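Long-range contact in endoglucanase (PDB 6KDD), which probably hydrolyses beta-glucosidic linkages, as a family 5 glycoside hydrolase built on a TIM barrel: residues I126-K131 / R166-T171. Residues are numbered along the deposited sequence; the frame is centred on the assembly and turned at random.
Sequences IAKFFK and RESNPT
Where helices 112-129 and 151-168 run out, CA atoms come within 6.0 Å at K128 and S168 and 5.7 Å at K131 and N169, the latter pair just beyond the helices; F130 is the first residue after helix 112-129 to leave helical phi/psi. N169 reaches across with its amide: ND2 donates to A127 O over 2.8 Å, nearly straight at 166°. A127 O lies almost in the N169 amide plane, but ND2 sits above the A127 carbonyl plane. ND2 also makes a weak hydrogen bond to S168 OG, and A127 CB packs 3.5 Å from that OG. N169 OD1 lies 3.3 Å from K131 CA and accepts a hydrogen bond from R172 NE, so both ends of this buried amide are satisfied and its flip is fixed. K131 bends at chi3 (-108°) and chi4 (92°), bringing NZ near S168 O without a hydrogen bond, while a water donates to both K131 O and S168 O. The backbone O of N169 accepts a hydrogen bond from R166 NH1, and R166 is salt-bridged to D195. The contact thus joins two successive outer helices of the (beta/alpha)8 barrel at their C-terminal ends, with A127, F130 and N169 resting on F139 of the intervening strand 137-140.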
loop_
_atom_site.group_PDB
_atom_site.type_symbol
_atom_site.label_atom_id
_atom_site.label_comp_id
_atom_site.label_asym_id
_atom_site.label_seq_id
_atom_site.Cartn_x
_atom_site.Cartn_y
_atom_site.Cartn_z
ATOM N N ILE A 126 6.516 7.682 -15.284
ATOM C CA ILE A 126 6.563 6.295 -14.838
ATOM C C ILE A 126 5.717 5.514 -15.824
ATOM O O ILE A 126 6.074 4.407 -16.239
ATOM C CB ILE A 126 6.011 6.141 -13.404
ATOM C CG1 ILE A 126 6.847 6.909 -12.387
ATOM C CG2 ILE A 126 5.881 4.660 -13.019
ATOM C CD1 ILE A 126 6.117 7.121 -11.045
ATOM N N ALA A 127 4.553 6.078 -16.129
ATOM C CA ALA A 127 3.594 5.420 -16.999
ATOM C C ALA A 127 4.233 5.162 -18.363
ATOM O O ALA A 127 4.041 4.084 -18.932
ATOM C CB ALA A 127 2.318 6.239 -17.098
ATOM N N LYS A 128 5.041 6.120 -18.827
ATOM C CA LYS A 128 5.697 5.985 -20.122
ATOM C C LYS A 128 6.773 4.908 -20.048
ATOM O O LYS A 128 6.835 4.040 -20.909
ATOM C CB LYS A 128 6.349 7.299 -20.553
ATOM C CG LYS A 128 5.410 8.218 -21.324
ATOM C CD LYS A 128 6.083 9.424 -21.945
ATOM C CE LYS A 128 5.103 10.321 -22.666
ATOM N NZ LYS A 128 5.468 11.745 -22.492
ATOM N N PHE A 129 7.608 4.985 -19.006
ATOM C CA PHE A 129 8.659 4.012 -18.779
ATOM C C PHE A 129 8.133 2.575 -18.721
ATOM O O PHE A 129 8.764 1.693 -19.310
ATOM C CB PHE A 129 9.447 4.400 -17.522
ATOM C CG PHE A 129 10.726 3.626 -17.344
ATOM C CD1 PHE A 129 10.725 2.400 -16.683
ATOM C CD2 PHE A 129 11.930 4.133 -17.818
ATOM C CE1 PHE A 129 11.913 1.698 -16.525
ATOM C CE2 PHE A 129 13.113 3.432 -17.651
ATOM C CZ PHE A 129 13.104 2.222 -16.990
ATOM N N PHE A 130 6.996 2.331 -18.022
ATOM C CA PHE A 130 6.510 0.974 -17.823
ATOM C C PHE A 130 5.367 0.601 -18.784
ATOM O O PHE A 130 4.663 -0.375 -18.563
ATOM C CB PHE A 130 6.130 0.725 -16.343
ATOM C CG PHE A 130 7.325 0.657 -15.426
ATOM C CD1 PHE A 130 8.122 -0.487 -15.364
ATOM C CD2 PHE A 130 7.642 1.721 -14.586
ATOM C CE1 PHE A 130 9.244 -0.550 -14.531
ATOM C CE2 PHE A 130 8.752 1.650 -13.742
ATOM C CZ PHE A 130 9.553 0.520 -13.711
ATOM N N LYS A 131 5.184 1.333 -19.884
ATOM C CA LYS A 131 3.925 1.171 -20.594
ATOM C C LYS A 131 3.821 -0.235 -21.180
ATOM O O LYS A 131 2.731 -0.795 -21.263
ATOM C CB LYS A 131 3.757 2.273 -21.647
ATOM C CG LYS A 131 4.788 2.277 -22.764
ATOM C CD LYS A 131 4.500 3.331 -23.850
ATOM C CE LYS A 131 4.010 2.718 -25.145
ATOM N NZ LYS A 131 2.531 2.642 -25.195
ATOM N N ARG A 166 -3.486 7.124 -18.427
ATOM C CA ARG A 166 -4.322 6.431 -19.401
ATOM C C ARG A 166 -3.888 6.742 -20.834
ATOM O O ARG A 166 -4.220 5.993 -21.749
ATOM C CB ARG A 166 -5.799 6.778 -19.204
ATOM C CG ARG A 166 -6.440 6.130 -17.991
ATOM C CD ARG A 166 -6.725 4.680 -18.271
ATOM N NE ARG A 166 -7.277 3.937 -17.145
ATOM C CZ ARG A 166 -6.639 2.953 -16.518
ATOM N NH1 ARG A 166 -5.409 2.616 -16.890
ATOM N NH2 ARG A 166 -7.244 2.316 -15.532
ATOM N N GLU A 167 -3.153 7.840 -21.027
ATOM C CA GLU A 167 -2.731 8.228 -22.365
ATOM C C GLU A 167 -1.756 7.185 -22.901
ATOM O O GLU A 167 -1.789 6.864 -24.086
ATOM C CB GLU A 167 -1.999 9.576 -22.354
ATOM C CG GLU A 167 -2.926 10.756 -22.098
ATOM C CD GLU A 167 -2.255 12.123 -22.016
ATOM O OE1 GLU A 167 -2.986 13.123 -22.011
ATOM O OE2 GLU A 167 -1.008 12.198 -21.976
ATOM N N SER A 168 -0.870 6.689 -22.026
ATOM C CA SER A 168 0.148 5.725 -22.425
ATOM C C SER A 168 -0.199 4.330 -21.928
ATOM O O SER A 168 0.305 3.353 -22.480
ATOM C CB SER A 168 1.527 6.128 -21.954
ATOM O OG SER A 168 1.543 6.187 -20.522
ATOM N N ASN A 169 -1.067 4.230 -20.907
ATOM C CA ASN A 169 -1.515 2.927 -20.418
ATOM C C ASN A 169 -3.040 2.901 -20.355
ATOM O O ASN A 169 -3.645 3.121 -19.296
ATOM C CB ASN A 169 -0.933 2.585 -19.039
ATOM C CG ASN A 169 0.580 2.540 -18.995
ATOM O OD1 ASN A 169 1.142 1.476 -18.804
ATOM N ND2 ASN A 169 1.259 3.672 -19.123
ATOM N N PRO A 170 -3.727 2.632 -21.490
ATOM C CA PRO A 170 -5.181 2.726 -21.518
ATOM C C PRO A 170 -5.941 1.734 -20.634
ATOM O O PRO A 170 -7.082 2.010 -20.291
ATOM C CB PRO A 170 -5.478 2.539 -23.016
ATOM C CG PRO A 170 -4.350 1.660 -23.496
ATOM C CD PRO A 170 -3.145 2.258 -22.796
ATOM N N THR A 171 -5.334 0.594 -20.247
ATOM C CA THR A 171 -6.077 -0.467 -19.589
ATOM C C THR A 171 -5.421 -0.990 -18.303
ATOM O O THR A 171 -5.927 -1.948 -17.721
ATOM C CB THR A 171 -6.279 -1.695 -20.495
ATOM O OG1 THR A 171 -4.999 -2.229 -20.849
ATOM C CG2 THR A 171 -7.125 -1.411 -21.724
HETATM O O HOH W 1 0.078 0.174 -21.993
#